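Local coordinates for protein soluble lytic murein transglycosylase (Escherichia coli, PDB 1QSA) that cleaves the glycosidic bonds between N-acetylmuramic acid and N-acetylglucosamine in peptidoglycan, with formation of a 1,6-anhydro bond in the N-acetylmuramic acid residue, at residues 219-230 with 253-262. Residues are numbered along the deposited sequence; the frame is centred on the assembly and turned at random.
Sequences AVAFASVARQDA and ELRDIVAWRL
Phe222 lays one face of its ring against the CD2 methyl of Leu254, a CH-pi contact with the carbon 4.1 Å from the centroid of the Phe222 ring. CG stands anti to the backbone N (chi1 178°), which carries the ring across to the second helix. There its CD2-CE2-CZ side reaches Leu254, Ile257 and Val258: the CG2 methyl of Val258 lies 3.6 Å from Phe222 CZ. A large flat ring suits this place because it can span a full turn of the partner helix while Ile237 and Leu240 of helix 230-243 also pack on it.

Ile257 is a knob seated among Ala219, Phe222, Ala223 and Ala226. Its CG2 branch comes within 3.6 Å of the CA of Ala223, a close approach that the small alanines permit, while its CD1 end extends toward the carbonyl of Ala219. Segments 219-228 and 253-260 run near-parallel, their axes approaching to 9.2 Å and crossing at -25°. They belong to helices 212-228 and 248-260, neighbours in the alpha-superhelix of Slt70; helix 230-243, which comes between them in sequence, packs on the Phe222 side, and the contact is far from the predicted active site.

Farther along, Ala230 CB meets Arg261 CB at 3.7 Å and Leu262 CD2 at 3.8 Å, so the short side chain lets the chain following helix 248-260 come close. Arg261 bends at chi2 and chi3, folding back so that its CG lies 3.5 Å from the carbonyl O of Ala226 and its guanidinium turns one face to Arg227. The CG methylene of Arg227 lies over that face, offset toward its rim, and the two guanidinium planes stand 70° apart, with Arg227 NE 4.7 Å from Arg261 NH2.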
loop_
_atom_site.group_PDB
_atom_site.type_symbol
_atom_site.label_atom_id
_atom_site.label_comp_id
_atom_site.label_asym_id
_atom_site.label_seq_id
_atom_site.Cartn_x
_atom_site.Cartn_y
_atom_site.Cartn_z
ATOM N N ALA A 219 -1.477 9.641 26.217
ATOM C CA ALA A 219 -0.454 9.937 25.210
ATOM C C ALA A 219 -1.036 9.926 23.795
ATOM O O ALA A 219 -0.628 10.719 22.945
ATOM C CB ALA A 219 0.721 8.987 25.327
ATOM N N VAL A 220 -2.009 9.049 23.545
ATOM C CA VAL A 220 -2.635 9.023 22.221
ATOM C C VAL A 220 -3.479 10.299 22.042
ATOM O O VAL A 220 -3.391 10.978 21.016
ATOM C CB VAL A 220 -3.525 7.763 22.023
ATOM C CG1 VAL A 220 -4.203 7.809 20.646
ATOM C CG2 VAL A 220 -2.685 6.487 22.138
ATOM N N ALA A 221 -4.280 10.637 23.050
ATOM C CA ALA A 221 -5.113 11.833 22.975
ATOM C C ALA A 221 -4.232 13.080 22.816
ATOM O O ALA A 221 -4.557 13.995 22.072
ATOM C CB ALA A 221 -5.980 11.953 24.216
ATOM N N PHE A 222 -3.095 13.079 23.507
ATOM C CA PHE A 222 -2.158 14.201 23.458
ATOM C C PHE A 222 -1.670 14.412 22.020
ATOM O O PHE A 222 -1.562 15.551 21.555
ATOM C CB PHE A 222 -0.983 13.944 24.403
ATOM C CG PHE A 222 0.071 15.033 24.383
ATOM C CD1 PHE A 222 -0.092 16.195 25.132
ATOM C CD2 PHE A 222 1.230 14.873 23.633
ATOM C CE1 PHE A 222 0.899 17.190 25.133
ATOM C CE2 PHE A 222 2.220 15.854 23.626
ATOM C CZ PHE A 222 2.058 17.011 24.374
ATOM N N ALA A 223 -1.381 13.317 21.324
ATOM C CA ALA A 223 -0.953 13.394 19.930
ATOM C C ALA A 223 -2.066 14.019 19.067
ATOM O O ALA A 223 -1.792 14.813 18.168
ATOM C CB ALA A 223 -0.586 12.011 19.420
ATOM N N SER A 224 -3.327 13.695 19.357
ATOM C CA SER A 224 -4.452 14.264 18.602
ATOM C C SER A 224 -4.547 15.771 18.855
ATOM O O SER A 224 -4.824 16.554 17.931
ATOM C CB SER A 224 -5.772 13.575 18.975
ATOM O OG SER A 224 -5.710 12.189 18.690
ATOM N N VAL A 225 -4.313 16.170 20.107
ATOM C CA VAL A 225 -4.341 17.586 20.481
ATOM C C VAL A 225 -3.223 18.329 19.748
ATOM O O VAL A 225 -3.449 19.422 19.238
ATOM C CB VAL A 225 -4.153 17.786 22.009
ATOM C CG1 VAL A 225 -3.953 19.276 22.338
ATOM C CG2 VAL A 225 -5.370 17.242 22.762
ATOM N N ALA A 226 -2.029 17.738 19.695
ATOM C CA ALA A 226 -0.888 18.369 19.021
ATOM C C ALA A 226 -1.124 18.540 17.531
ATOM O O ALA A 226 -0.601 19.474 16.914
ATOM C CB ALA A 226 0.388 17.570 19.250
ATOM N N ARG A 227 -1.873 17.612 16.946
ATOM C CA ARG A 227 -2.177 17.671 15.520
ATOM C C ARG A 227 -3.092 18.862 15.226
ATOM O O ARG A 227 -2.991 19.480 14.168
ATOM C CB ARG A 227 -2.828 16.360 15.074
ATOM C CG ARG A 227 -3.016 16.226 13.573
ATOM C CD ARG A 227 -3.550 14.846 13.232
ATOM N NE ARG A 227 -3.819 14.693 11.805
ATOM C CZ ARG A 227 -5.015 14.853 11.244
ATOM N NH1 ARG A 227 -6.069 15.171 11.988
ATOM N NH2 ARG A 227 -5.158 14.690 9.936
ATOM N N GLN A 228 -3.969 19.183 16.175
ATOM C CA GLN A 228 -4.898 20.302 16.052
ATOM C C GLN A 228 -4.224 21.642 16.378
ATOM O O GLN A 228 -4.425 22.633 15.677
ATOM C CB GLN A 228 -6.086 20.122 17.013
ATOM C CG GLN A 228 -6.980 18.917 16.748
ATOM C CD GLN A 228 -8.090 18.766 17.790
ATOM O OE1 GLN A 228 -8.402 19.706 18.526
ATOM N NE2 GLN A 228 -8.684 17.575 17.858
ATOM N N ASP A 229 -3.417 21.651 17.436
ATOM C CA ASP A 229 -2.755 22.864 17.911
ATOM C C ASP A 229 -1.449 22.489 18.612
ATOM O O ASP A 229 -1.436 22.152 19.803
ATOM C CB ASP A 229 -3.709 23.573 18.887
ATOM C CG ASP A 229 -3.244 24.970 19.285
ATOM O OD1 ASP A 229 -2.030 25.219 19.413
ATOM O OD2 ASP A 229 -4.129 25.826 19.505
ATOM N N ALA A 230 -0.347 22.587 17.875
ATOM C CA ALA A 230 0.967 22.239 18.397
ATOM C C ALA A 230 1.394 23.043 19.622
ATOM O O ALA A 230 2.053 22.505 20.512
ATOM C CB ALA A 230 2.022 22.345 17.293
ATOM N N GLU A 253 8.578 11.165 25.065
ATOM C CA GLU A 253 7.634 10.769 24.023
ATOM C C GLU A 253 6.714 11.948 23.748
ATOM O O GLU A 253 6.383 12.236 22.590
ATOM C CB GLU A 253 6.783 9.548 24.413
ATOM C CG GLU A 253 5.777 9.208 23.290
ATOM C CD GLU A 253 4.766 8.109 23.613
ATOM O OE1 GLU A 253 4.524 7.823 24.799
ATOM O OE2 GLU A 253 4.184 7.555 22.650
ATOM N N LEU A 254 6.303 12.645 24.808
ATOM C CA LEU A 254 5.430 13.800 24.632
ATOM C C LEU A 254 6.169 14.897 23.850
ATOM O O LEU A 254 5.581 15.555 22.996
ATOM C CB LEU A 254 4.957 14.354 25.977
ATOM C CG LEU A 254 4.130 13.423 26.867
ATOM C CD1 LEU A 254 3.608 14.233 28.044
ATOM C CD2 LEU A 254 2.957 12.808 26.082
ATOM N N ARG A 255 7.451 15.090 24.161
ATOM C CA ARG A 255 8.251 16.099 23.458
ATOM C C ARG A 255 8.347 15.747 21.979
ATOM O O ARG A 255 8.197 16.621 21.131
ATOM C CB ARG A 255 9.662 16.192 24.039
ATOM C CG ARG A 255 9.740 16.874 25.388
ATOM C CD ARG A 255 11.182 17.245 25.709
ATOM N NE ARG A 255 11.314 17.635 27.108
ATOM C CZ ARG A 255 11.812 16.846 28.054
ATOM N NH1 ARG A 255 12.255 15.633 27.752
ATOM N NH2 ARG A 255 11.876 17.276 29.303
ATOM N N ASP A 256 8.569 14.463 21.681
ATOM C CA ASP A 256 8.678 13.983 20.294
ATOM C C ASP A 256 7.399 14.277 19.519
ATOM O O ASP A 256 7.439 14.711 18.365
ATOM C CB ASP A 256 8.941 12.466 20.246
ATOM C CG ASP A 256 10.344 12.074 20.685
ATOM O OD1 ASP A 256 11.193 12.945 20.959
ATOM O OD2 ASP A 256 10.603 10.859 20.756
ATOM N N ILE A 257 6.261 13.996 20.155
ATOM C CA ILE A 257 4.952 14.217 19.552
ATOM C C ILE A 257 4.778 15.676 19.116
ATOM O O ILE A 257 4.356 15.951 17.988
ATOM C CB ILE A 257 3.838 13.796 20.535
ATOM C CG1 ILE A 257 3.780 12.266 20.609
ATOM C CG2 ILE A 257 2.488 14.390 20.134
ATOM C CD1 ILE A 257 2.994 11.747 21.792
ATOM N N VAL A 258 5.153 16.605 19.992
ATOM C CA VAL A 258 5.030 18.027 19.684
ATOM C C VAL A 258 6.026 18.465 18.613
ATOM O O VAL A 258 5.661 19.191 17.684
ATOM C CB VAL A 258 5.184 18.878 20.960
ATOM C CG1 VAL A 258 5.255 20.369 20.612
ATOM C CG2 VAL A 258 4.002 18.628 21.880
ATOM N N ALA A 259 7.264 17.982 18.717
ATOM C CA ALA A 259 8.319 18.329 17.761
ATOM C C ALA A 259 7.919 18.000 16.327
ATOM O O ALA A 259 8.250 18.744 15.402
ATOM C CB ALA A 259 9.625 17.637 18.132
ATOM N N TRP A 260 7.221 16.878 16.139
ATOM C CA TRP A 260 6.741 16.472 14.822
ATOM C C TRP A 260 5.812 17.512 14.220
ATOM O O TRP A 260 5.698 17.620 12.996
ATOM C CB TRP A 260 5.938 15.168 14.922
ATOM C CG TRP A 260 6.740 13.941 14.714
ATOM C CD1 TRP A 260 7.113 13.034 15.658
ATOM C CD2 TRP A 260 7.281 13.476 13.471
ATOM N NE1 TRP A 260 7.860 12.029 15.082
ATOM C CE2 TRP A 260 7.977 12.277 13.742
ATOM C CE3 TRP A 260 7.241 13.955 12.158
ATOM C CZ2 TRP A 260 8.629 11.549 12.746
ATOM C CZ3 TRP A 260 7.894 13.226 11.159
ATOM C CH2 TRP A 260 8.577 12.038 11.466
ATOM N N ARG A 261 5.090 18.218 15.089
ATOM C CA ARG A 261 4.124 19.218 14.657
ATOM C C ARG A 261 4.698 20.633 14.549
ATOM O O ARG A 261 3.963 21.576 14.275
ATOM C CB ARG A 261 2.897 19.226 15.582
ATOM C CG ARG A 261 2.302 17.855 15.908
ATOM C CD ARG A 261 2.089 16.987 14.676
ATOM N NE ARG A 261 1.243 17.614 13.669
ATOM C CZ ARG A 261 0.636 16.944 12.692
ATOM N NH1 ARG A 261 0.755 15.622 12.615
ATOM N NH2 ARG A 261 -0.113 17.591 11.810
ATOM N N LEU A 262 5.997 20.778 14.785
ATOM C CA LEU A 262 6.648 22.089 14.698
ATOM C C LEU A 262 7.646 22.102 13.540
ATOM O O LEU A 262 8.666 22.781 13.596
ATOM C CB LEU A 262 7.346 22.427 16.017
ATOM C CG LEU A 262 6.407 22.674 17.206
ATOM C CD1 LEU A 262 7.201 22.861 18.488
ATOM C CD2 LEU A 262 5.524 23.885 16.927
#